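PDB 1XEA: oxidoreductase, Gfo/Idh/MocA family from Vibrio cholerae, which probably catalyses an NAD(P)-dependent oxidation or reduction of a substrate not yet identified, binding the dinucleotide through a Rossmann-fold domain. Local coordinates for residues Y56-L60 and T78-F83; L128-L133 and Y235-T241; Q180-L186 and A294-L298. One frame throughout, in Å; residues are numbered along the deposited sequence.

Interaction 1 (Y56-L60 and T78-F83)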
loop_
_atom_site.group_PDB
_atom_site.type_symbol
_atom_site.label_atom_id
_atom_site.label_comp_id
_atom_site.label_asym_id
_atom_site.label_seq_id
_atom_site.Cartn_x
_atom_site.Cartn_y
_atom_site.Cartn_z
ATOM N N TYR A 56 -18.499 10.721 -44.970
ATOM C CA TYR A 56 -17.861 11.869 -44.342
ATOM C C TYR A 56 -18.051 13.177 -45.084
ATOM O O TYR A 56 -17.612 14.220 -44.609
ATOM C CB TYR A 56 -16.367 11.598 -44.135
ATOM C CG TYR A 56 -15.529 11.602 -45.388
ATOM C CD1 TYR A 56 -15.091 12.799 -45.951
ATOM C CD2 TYR A 56 -15.146 10.407 -45.993
ATOM C CE1 TYR A 56 -14.286 12.810 -47.090
ATOM C CE2 TYR A 56 -14.340 10.399 -47.135
ATOM C CZ TYR A 56 -13.911 11.607 -47.681
ATOM O OH TYR A 56 -13.111 11.609 -48.812
ATOM N N ARG A 57 -18.714 13.133 -46.237
ATOM C CA ARG A 57 -18.937 14.347 -47.016
ATOM C C ARG A 57 -20.258 15.008 -46.658
ATOM O O ARG A 57 -20.334 16.232 -46.525
ATOM C CB ARG A 57 -18.896 14.024 -48.508
ATOM C CG ARG A 57 -17.552 13.501 -48.953
ATOM C CD ARG A 57 -17.705 12.508 -50.094
ATOM N NE ARG A 57 -16.589 11.571 -50.128
ATOM C CZ ARG A 57 -16.550 10.479 -50.884
ATOM N NH1 ARG A 57 -17.576 10.189 -51.672
ATOM N NH2 ARG A 57 -15.488 9.677 -50.844
ATOM N N ASP A 58 -21.292 14.190 -46.483
ATOM C CA ASP A 58 -22.618 14.694 -46.140
ATOM C C ASP A 58 -22.579 15.484 -44.844
ATOM O O ASP A 58 -23.486 16.260 -44.544
ATOM C CB ASP A 58 -23.603 13.533 -45.999
ATOM C CG ASP A 58 -23.737 12.723 -47.272
ATOM O OD1 ASP A 58 -24.212 13.279 -48.288
ATOM O OD2 ASP A 58 -23.369 11.528 -47.256
ATOM N N VAL A 59 -21.518 15.276 -44.079
ATOM C CA VAL A 59 -21.342 15.954 -42.808
ATOM C C VAL A 59 -21.436 17.475 -42.944
ATOM O O VAL A 59 -21.939 18.152 -42.050
ATOM C CB VAL A 59 -19.980 15.569 -42.178
ATOM C CG1 VAL A 59 -19.707 16.410 -40.945
ATOM C CG2 VAL A 59 -19.982 14.087 -41.814
ATOM N N LEU A 60 -20.959 18.013 -44.057
ATOM C CA LEU A 60 -21.002 19.455 -44.262
ATOM C C LEU A 60 -22.420 19.996 -44.335
ATOM O O LEU A 60 -22.660 21.171 -44.054
ATOM C CB LEU A 60 -20.269 19.811 -45.542
ATOM C CG LEU A 60 -18.795 19.441 -45.520
ATOM C CD1 LEU A 60 -18.230 19.673 -46.909
ATOM C CD2 LEU A 60 -18.051 20.279 -44.470
ATOM N N THR A 78 -6.555 11.602 -44.954
ATOM C CA THR A 78 -7.640 11.861 -45.872
ATOM C C THR A 78 -8.676 12.737 -45.199
ATOM O O THR A 78 -8.828 13.909 -45.535
ATOM C CB THR A 78 -8.290 10.557 -46.304
ATOM O OG1 THR A 78 -7.282 9.672 -46.802
ATOM C CG2 THR A 78 -9.320 10.810 -47.387
ATOM N N LEU A 79 -9.376 12.166 -44.230
ATOM C CA LEU A 79 -10.405 12.893 -43.502
ATOM C C LEU A 79 -9.925 14.252 -43.005
ATOM O O LEU A 79 -10.563 15.277 -43.245
ATOM C CB LEU A 79 -10.886 12.052 -42.321
ATOM C CG LEU A 79 -11.551 10.726 -42.689
ATOM C CD1 LEU A 79 -11.843 9.950 -41.429
ATOM C CD2 LEU A 79 -12.825 10.975 -43.473
ATOM N N ALA A 80 -8.797 14.256 -42.307
ATOM C CA ALA A 80 -8.236 15.488 -41.770
ATOM C C ALA A 80 -8.121 16.561 -42.847
ATOM O O ALA A 80 -8.758 17.614 -42.761
ATOM C CB ALA A 80 -6.864 15.211 -41.163
ATOM N N ALA A 81 -7.291 16.291 -43.851
ATOM C CA ALA A 81 -7.079 17.224 -44.952
ATOM C C ALA A 81 -8.406 17.737 -45.497
ATOM O O ALA A 81 -8.588 18.943 -45.688
ATOM C CB ALA A 81 -6.288 16.549 -46.063
ATOM N N PHE A 82 -9.337 16.819 -45.732
ATOM C CA PHE A 82 -10.646 17.178 -46.269
ATOM C C PHE A 82 -11.308 18.349 -45.551
ATOM O O PHE A 82 -11.644 19.362 -46.172
ATOM C CB PHE A 82 -11.592 15.981 -46.232
ATOM C CG PHE A 82 -12.933 16.259 -46.841
ATOM C CD1 PHE A 82 -13.040 16.613 -48.185
ATOM C CD2 PHE A 82 -14.091 16.160 -46.081
ATOM C CE1 PHE A 82 -14.284 16.855 -48.767
ATOM C CE2 PHE A 82 -15.340 16.399 -46.652
ATOM C CZ PHE A 82 -15.438 16.749 -48.000
ATOM N N PHE A 83 -11.496 18.217 -44.245
ATOM C CA PHE A 83 -12.136 19.287 -43.498
ATOM C C PHE A 83 -11.194 20.446 -43.243
ATOM O O PHE A 83 -11.638 21.576 -43.037
ATOM C CB PHE A 83 -12.686 18.760 -42.180
ATOM C CG PHE A 83 -13.652 17.633 -42.349
ATOM C CD1 PHE A 83 -13.199 16.323 -42.443
ATOM C CD2 PHE A 83 -15.016 17.880 -42.440
ATOM C CE1 PHE A 83 -14.091 15.275 -42.622
ATOM C CE2 PHE A 83 -15.917 16.840 -42.620
ATOM C CZ PHE A 83 -15.454 15.534 -42.710
#
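The backbone oxygen of Tyr56 is approached by two phenyl rings of the facing helix: Phe83 brings CZ to 3.2 Å from Tyr56 O, and Phe82 CE2 is 3.8 Å from the same oxygen. Both neighbours are carbon, and the two segments share no hydrogen bond; what joins them is aromatic and aliphatic packing. The Tyr56 ring is the centrepiece. Its CE1 edge is directed at the face of Phe82 in a T-shaped (edge-to-face) pair, with centroids 5.0 Å apart and planes at 80°. One face of the same tyrosine ring receives Leu79: CD2 lies 3.7 Å from the Tyr56 ring centroid, near enough to the normal for a CH-pi contact. The Tyr56 ring therefore meets the helix both through a face and through an edge. Tyr56 places CG between its own backbone N and carbonyl carbon (chi1 72°), which turns the ring toward the helix while its carbonyl faces Phe83. At the far rim of Phe82, CZ is flanked by the aliphatic part of Arg57, whose CG is 4.0 Å from Phe82 CZ, and by Leu60 CD1, 4.2 Å from the same carbon. The guanidinium group of Arg57 continues past the rings to a salt bridge with Asp55. Deeper down, Val59 CG1 sits 4.2 Å from Phe83 CE2. Beneath these residues, Leu79 rests on Ile69 and Ile8, Phe83 on Val67, and Val59 on Ala6, all strand residues of the parallel sheet. A helix laid over such a sheet, its flank covered by the loop that leads into a central strand, is characteristic alpha/beta layering of the Rossmann fold, here in the probable dinucleotide-binding domain.

Interaction 2 (L128-L133 and Y235-T241); sequences LYNQHL and YLFDSFT
Tyr129 lays its ring across one face of Phe237, with Tyr129 CD1 3.7 Å above the phenyl plane and over its centre. The two side chains pass each other in opposite directions, their ring planes inclined by 36°, an oblique overlap. Beyond Phe237 the phenol reaches the turn after the strand, where Tyr129 OH donates to Ser239 O, an acceptor lying near the plane of the tyrosine ring. The modelled length is unusually short, and at this resolution its exact value carries little weight. Phe240 completes the aromatic cluster, its CD2 3.6 Å from Tyr129 CZ. The turn itself is an ST turn, with Ser239 OG accepting from Thr241 N at 3.1 Å. One residue earlier in the helix, Leu128 directs CG anti to its backbone nitrogen (chi1 -175°) and sets CD2 3.7 Å from Phe237 CE2; it also packs against the backbone of the turn at Phe240 and Thr241. Toward the start of the strand segment, Leu133 CD2 makes a CH-pi contact over a face of Tyr235, 3.9 Å from the ring centroid, while its CD1 meets the edge of Phe237. A water bridges His132 and Tyr235: it lies 2.7 Å from His132 ND1, near the imidazole plane, and 2.6 Å from Tyr235 OH. The axis of residues 128-132 runs almost antiparallel (171°) to that of strand residues 235-237. Tyr129 also touches Val226 on the adjoining strand 223-230 and Leu136 on helix 134-138, while Tyr235 reaches Met245 on strand 242-247 at the other flank.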
loop_
_atom_site.group_PDB
_atom_site.type_symbol
_atom_site.label_atom_id
_atom_site.label_comp_id
_atom_site.label_asym_id
_atom_site.label_seq_id
_atom_site.Cartn_x
_atom_site.Cartn_y
_atom_site.Cartn_z
ATOM N N LEU A 128 -5.649 14.637 -11.797
ATOM C CA LEU A 128 -4.844 14.463 -10.607
ATOM C C LEU A 128 -3.382 14.840 -10.830
ATOM O O LEU A 128 -2.715 15.330 -9.916
ATOM C CB LEU A 128 -4.931 13.027 -10.071
ATOM C CG LEU A 128 -4.206 12.762 -8.733
ATOM C CD1 LEU A 128 -4.961 13.426 -7.606
ATOM C CD2 LEU A 128 -4.091 11.279 -8.477
ATOM N N TYR A 129 -2.859 14.640 -12.031
ATOM C CA TYR A 129 -1.456 14.981 -12.237
ATOM C C TYR A 129 -1.204 16.466 -12.437
ATOM O O TYR A 129 -0.230 16.997 -11.917
ATOM C CB TYR A 129 -0.878 14.219 -13.428
ATOM C CG TYR A 129 -0.970 12.714 -13.338
ATOM C CD1 TYR A 129 -1.396 12.074 -12.164
ATOM C CD2 TYR A 129 -0.624 11.929 -14.432
ATOM C CE1 TYR A 129 -1.474 10.684 -12.091
ATOM C CE2 TYR A 129 -0.694 10.545 -14.376
ATOM C CZ TYR A 129 -1.119 9.929 -13.211
ATOM O OH TYR A 129 -1.189 8.560 -13.169
ATOM N N ASN A 130 -2.073 17.129 -13.195
ATOM C CA ASN A 130 -1.907 18.554 -13.453
ATOM C C ASN A 130 -2.219 19.394 -12.221
ATOM O O ASN A 130 -1.777 20.539 -12.115
ATOM C CB ASN A 130 -2.790 18.996 -14.621
ATOM C CG ASN A 130 -2.425 18.306 -15.937
ATOM O OD1 ASN A 130 -1.385 17.649 -16.053
ATOM N ND2 ASN A 130 -3.283 18.467 -16.942
ATOM N N GLN A 131 -2.983 18.826 -11.293
ATOM C CA GLN A 131 -3.344 19.533 -10.074
ATOM C C GLN A 131 -2.144 19.690 -9.164
ATOM O O GLN A 131 -1.990 20.709 -8.494
ATOM C CB GLN A 131 -4.431 18.781 -9.325
ATOM C CG GLN A 131 -4.607 19.250 -7.898
ATOM C CD GLN A 131 -5.688 18.466 -7.167
ATOM O OE1 GLN A 131 -5.762 18.491 -5.927
ATOM N NE2 GLN A 131 -6.543 17.764 -7.935
ATOM N N HIS A 132 -1.298 18.670 -9.148
ATOM C CA HIS A 132 -0.113 18.677 -8.309
ATOM C C HIS A 132 1.146 19.136 -9.046
ATOM O O HIS A 132 1.945 19.896 -8.497
ATOM C CB HIS A 132 0.094 17.280 -7.710
ATOM C CG HIS A 132 -0.951 16.891 -6.707
ATOM N ND1 HIS A 132 -0.930 17.333 -5.402
ATOM C CD2 HIS A 132 -2.062 16.127 -6.827
ATOM C CE1 HIS A 132 -1.983 16.858 -4.761
ATOM N NE2 HIS A 132 -2.687 16.123 -5.602
ATOM N N LEU A 133 1.319 18.688 -10.286
ATOM C CA LEU A 133 2.491 19.058 -11.084
ATOM C C LEU A 133 2.129 20.094 -12.153
ATOM O O LEU A 133 1.648 19.742 -13.229
ATOM C CB LEU A 133 3.066 17.801 -11.734
ATOM C CG LEU A 133 3.151 16.593 -10.801
ATOM C CD1 LEU A 133 3.526 15.363 -11.605
ATOM C CD2 LEU A 133 4.155 16.862 -9.700
ATOM N N TYR A 235 6.965 12.682 -6.340
ATOM C CA TYR A 235 5.607 12.129 -6.445
ATOM C C TYR A 235 5.674 10.830 -7.229
ATOM O O TYR A 235 6.495 10.681 -8.129
ATOM C CB TYR A 235 4.668 13.043 -7.229
ATOM C CG TYR A 235 4.341 14.364 -6.598
ATOM C CD1 TYR A 235 5.231 15.432 -6.674
ATOM C CD2 TYR A 235 3.125 14.558 -5.937
ATOM C CE1 TYR A 235 4.920 16.665 -6.109
ATOM C CE2 TYR A 235 2.801 15.784 -5.365
ATOM C CZ TYR A 235 3.704 16.833 -5.455
ATOM O OH TYR A 235 3.401 18.043 -4.880
ATOM N N LEU A 236 4.787 9.900 -6.913
ATOM C CA LEU A 236 4.751 8.632 -7.628
ATOM C C LEU A 236 3.306 8.194 -7.715
ATOM O O LEU A 236 2.721 7.768 -6.723
ATOM C CB LEU A 236 5.551 7.560 -6.894
ATOM C CG LEU A 236 5.991 6.310 -7.676
ATOM C CD1 LEU A 236 6.335 5.235 -6.661
ATOM C CD2 LEU A 236 4.919 5.815 -8.609
ATOM N N PHE A 237 2.728 8.300 -8.904
ATOM C CA PHE A 237 1.343 7.901 -9.097
ATOM C C PHE A 237 1.267 6.497 -9.685
ATOM O O PHE A 237 1.855 6.231 -10.734
ATOM C CB PHE A 237 0.633 8.880 -10.023
ATOM C CG PHE A 237 0.618 10.286 -9.517
ATOM C CD1 PHE A 237 1.570 11.203 -9.939
ATOM C CD2 PHE A 237 -0.376 10.708 -8.643
ATOM C CE1 PHE A 237 1.525 12.536 -9.507
ATOM C CE2 PHE A 237 -0.435 12.037 -8.200
ATOM C CZ PHE A 237 0.517 12.949 -8.633
ATOM N N ASP A 238 0.550 5.606 -9.005
ATOM C CA ASP A 238 0.387 4.221 -9.457
ATOM C C ASP A 238 -0.870 4.065 -10.318
ATOM O O ASP A 238 -1.191 2.970 -10.785
ATOM C CB ASP A 238 0.314 3.278 -8.247
ATOM C CG ASP A 238 -0.618 3.793 -7.173
ATOM O OD1 ASP A 238 -0.332 4.857 -6.582
ATOM O OD2 ASP A 238 -1.651 3.151 -6.917
ATOM N N SER A 239 -1.585 5.166 -10.510
ATOM C CA SER A 239 -2.787 5.170 -11.327
ATOM C C SER A 239 -3.178 6.627 -11.576
ATOM O O SER A 239 -2.416 7.547 -11.268
ATOM C CB SER A 239 -3.937 4.443 -10.623
ATOM O OG SER A 239 -4.501 5.219 -9.587
ATOM N N PHE A 240 -4.364 6.839 -12.132
ATOM C CA PHE A 240 -4.823 8.182 -12.382
ATOM C C PHE A 240 -5.610 8.723 -11.193
ATOM O O PHE A 240 -5.965 9.890 -11.176
ATOM C CB PHE A 240 -5.684 8.215 -13.650
ATOM C CG PHE A 240 -4.939 7.838 -14.897
ATOM C CD1 PHE A 240 -5.349 6.750 -15.661
ATOM C CD2 PHE A 240 -3.786 8.536 -15.277
ATOM C CE1 PHE A 240 -4.618 6.361 -16.784
ATOM C CE2 PHE A 240 -3.044 8.154 -16.403
ATOM C CZ PHE A 240 -3.457 7.060 -17.159
ATOM N N THR A 241 -5.858 7.904 -10.177
ATOM C CA THR A 241 -6.650 8.384 -9.047
ATOM C C THR A 241 -5.891 8.467 -7.742
ATOM O O THR A 241 -6.256 9.229 -6.854
ATOM C CB THR A 241 -7.885 7.489 -8.819
ATOM O OG1 THR A 241 -7.476 6.236 -8.254
ATOM C CG2 THR A 241 -8.588 7.240 -10.128
HETATM O O HOH W 1 1.032 18.850 -4.322
#

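Interaction 3 (Q180-L186 and A294-L298)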
loop_
_atom_site.group_PDB
_atom_site.type_symbol
_atom_site.label_atom_id
_atom_site.label_comp_id
_atom_site.label_asym_id
_atom_site.label_seq_id
_atom_site.Cartn_x
_atom_site.Cartn_y
_atom_site.Cartn_z
ATOM N N GLN A 180 11.236 17.481 -28.006
ATOM C CA GLN A 180 12.340 16.690 -28.539
ATOM C C GLN A 180 11.838 16.139 -29.874
ATOM O O GLN A 180 10.820 15.454 -29.923
ATOM C CB GLN A 180 12.663 15.548 -27.572
ATOM C CG GLN A 180 14.026 14.898 -27.745
ATOM C CD GLN A 180 15.182 15.859 -27.481
ATOM O OE1 GLN A 180 15.066 16.808 -26.688
ATOM N NE2 GLN A 180 16.312 15.606 -28.132
ATOM N N CYS A 181 12.554 16.425 -30.954
ATOM C CA CYS A 181 12.121 15.980 -32.269
ATOM C C CYS A 181 13.123 15.098 -32.983
ATOM O O CYS A 181 13.063 14.960 -34.201
ATOM C CB CYS A 181 11.827 17.198 -33.127
ATOM S SG CYS A 181 13.219 18.312 -33.173
ATOM N N ASN A 182 14.040 14.503 -32.228
ATOM C CA ASN A 182 15.058 13.625 -32.796
ATOM C C ASN A 182 15.688 12.729 -31.729
ATOM O O ASN A 182 15.104 12.489 -30.668
ATOM C CB ASN A 182 16.155 14.452 -33.473
ATOM C CG ASN A 182 16.817 15.442 -32.525
ATOM O OD1 ASN A 182 17.884 15.972 -32.822
ATOM N ND2 ASN A 182 16.182 15.700 -31.383
ATOM N N LEU A 183 16.889 12.244 -32.018
ATOM C CA LEU A 183 17.603 11.377 -31.095
ATOM C C LEU A 183 18.816 12.068 -30.493
ATOM O O LEU A 183 19.686 11.422 -29.908
ATOM C CB LEU A 183 18.041 10.100 -31.803
ATOM C CG LEU A 183 16.937 9.254 -32.427
ATOM C CD1 LEU A 183 17.574 7.993 -32.968
ATOM C CD2 LEU A 183 15.861 8.901 -31.406
ATOM N N ASP A 184 18.870 13.387 -30.637
ATOM C CA ASP A 184 19.979 14.158 -30.098
ATOM C C ASP A 184 20.113 13.991 -28.597
ATOM O O ASP A 184 19.152 14.177 -27.852
ATOM C CB ASP A 184 19.801 15.638 -30.420
ATOM C CG ASP A 184 20.575 16.056 -31.645
ATOM O OD1 ASP A 184 20.469 15.352 -32.677
ATOM O OD2 ASP A 184 21.281 17.090 -31.569
ATOM N N ASP A 185 21.320 13.650 -28.162
ATOM C CA ASP A 185 21.610 13.472 -26.744
ATOM C C ASP A 185 20.534 12.635 -26.077
ATOM O O ASP A 185 20.192 12.854 -24.912
ATOM C CB ASP A 185 21.695 14.835 -26.048
ATOM C CG ASP A 185 22.617 15.807 -26.772
ATOM O OD1 ASP A 185 23.783 15.438 -27.050
ATOM O OD2 ASP A 185 22.174 16.946 -27.057
ATOM N N LEU A 186 20.007 11.670 -26.822
ATOM C CA LEU A 186 18.956 10.805 -26.313
ATOM C C LEU A 186 19.442 9.373 -26.259
ATOM O O LEU A 186 20.161 8.928 -27.147
ATOM C CB LEU A 186 17.721 10.922 -27.210
ATOM C CG LEU A 186 16.457 10.145 -26.839
ATOM C CD1 LEU A 186 15.250 10.881 -27.391
ATOM C CD2 LEU A 186 16.534 8.724 -27.370
ATOM N N ALA A 294 6.733 17.559 -32.848
ATOM C CA ALA A 294 7.897 16.968 -32.216
ATOM C C ALA A 294 7.670 15.521 -31.759
ATOM O O ALA A 294 8.487 14.636 -32.043
ATOM C CB ALA A 294 8.334 17.830 -31.040
ATOM N N SER A 295 6.569 15.273 -31.055
ATOM C CA SER A 295 6.291 13.919 -30.574
ATOM C C SER A 295 6.123 12.903 -31.705
ATOM O O SER A 295 6.549 11.748 -31.585
ATOM C CB SER A 295 5.056 13.914 -29.670
ATOM O OG SER A 295 5.294 14.718 -28.531
ATOM N N HIS A 296 5.496 13.324 -32.796
ATOM C CA HIS A 296 5.340 12.423 -33.915
ATOM C C HIS A 296 6.657 12.335 -34.669
ATOM O O HIS A 296 6.999 11.285 -35.198
ATOM C CB HIS A 296 4.218 12.880 -34.847
ATOM C CG HIS A 296 2.849 12.725 -34.262
ATOM N ND1 HIS A 296 2.299 13.652 -33.404
ATOM C CD2 HIS A 296 1.928 11.743 -34.398
ATOM C CE1 HIS A 296 1.096 13.248 -33.039
ATOM N NE2 HIS A 296 0.846 12.093 -33.628
ATOM N N GLN A 297 7.414 13.421 -34.714
ATOM C CA GLN A 297 8.679 13.360 -35.419
ATOM C C GLN A 297 9.620 12.446 -34.643
ATOM O O GLN A 297 10.382 11.681 -35.234
ATOM C CB GLN A 297 9.272 14.763 -35.581
ATOM C CG GLN A 297 8.416 15.677 -36.474
ATOM C CD GLN A 297 8.954 17.104 -36.580
ATOM O OE1 GLN A 297 9.345 17.715 -35.582
ATOM N NE2 GLN A 297 8.950 17.646 -37.793
ATOM N N LEU A 298 9.552 12.513 -33.315
ATOM C CA LEU A 298 10.388 11.674 -32.459
ATOM C C LEU A 298 9.998 10.196 -32.619
ATOM O O LEU A 298 10.859 9.317 -32.694
ATOM C CB LEU A 298 10.225 12.079 -30.996
ATOM C CG LEU A 298 11.476 12.067 -30.105
ATOM C CD1 LEU A 298 11.015 11.851 -28.680
ATOM C CD2 LEU A 298 12.465 10.995 -30.522
#
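In the alpha/beta C-terminal domain of this enzyme family, helices pack on one large, mostly antiparallel sheet, and here the loop entering strand 186-193, outermost in this chain's mixed sheet, meets the long C-terminal helix 286-311. The closest pair of CA atoms is that of Cys181 and Ala294, 4.3 Å apart, and the CB atoms of Cys181 and Ala294 meet at 4.1 Å.

Apolar contact centres on Leu298. Its CD2 lies 4.1 Å from Leu183 CD2 and 4.2 Å from Leu186 CD1, so one methyl meets leucines from two places in the loop, each crossing it at a slant. The other methyl, Leu298 CD1, faces Gln180 CB. Leu186 sends CG anti to its backbone nitrogen (chi1 -177°), which brings CD1 to the helix; it also rests on Val202 and Trp204 of strand 196-206, so that the helix, the loop and the sheet meet through this leucine. Farther back, Leu298 packs on Leu172 of helix 160-175.

A backbone carbonyl makes the second kind of contact. Gln180 O lies alongside the helix, 3.6 Å from Ala294 CB and 3.5 Å from Leu298 CG, touching carbon on two successive turns.

Polar side chains of the helix find their bonding partners beyond the loop. Ser295 OG is hydrogen-bonded to Asp173, and Gln297 NE2 to Glu104 on helix 100-112 of the Rossmann part, a link between domains. With its nitrogen so engaged, the extended Gln297 amide presents its oxygen to the loop, where Gln297 OE1 stands 3.5 Å from Cys181 CB.

Overall arrangement
Interaction 1 belongs to the Rossmann part, on the parallel sheet, whereas interactions 2 and 3 both involve the large mixed sheet: interaction 2 at strand 233-237, interaction 3 at the loop leading into strand 186-193, outermost in this chain's sheet. Interaction 1 closes first along the chain; the segments of the other two then alternate, 128-133, 180-186, 235-241, 294-298, so the chain after the Rossmann part returns to each of these contacts across more than 100 residues. Centres of interactions 1 and 2 are 37 Å apart, on opposite sides of the chain's centre; those of 2 and 3 are 25 Å apart. The helix of interaction 3 also touches helix 100-112 of the probable dinucleotide-binding domain.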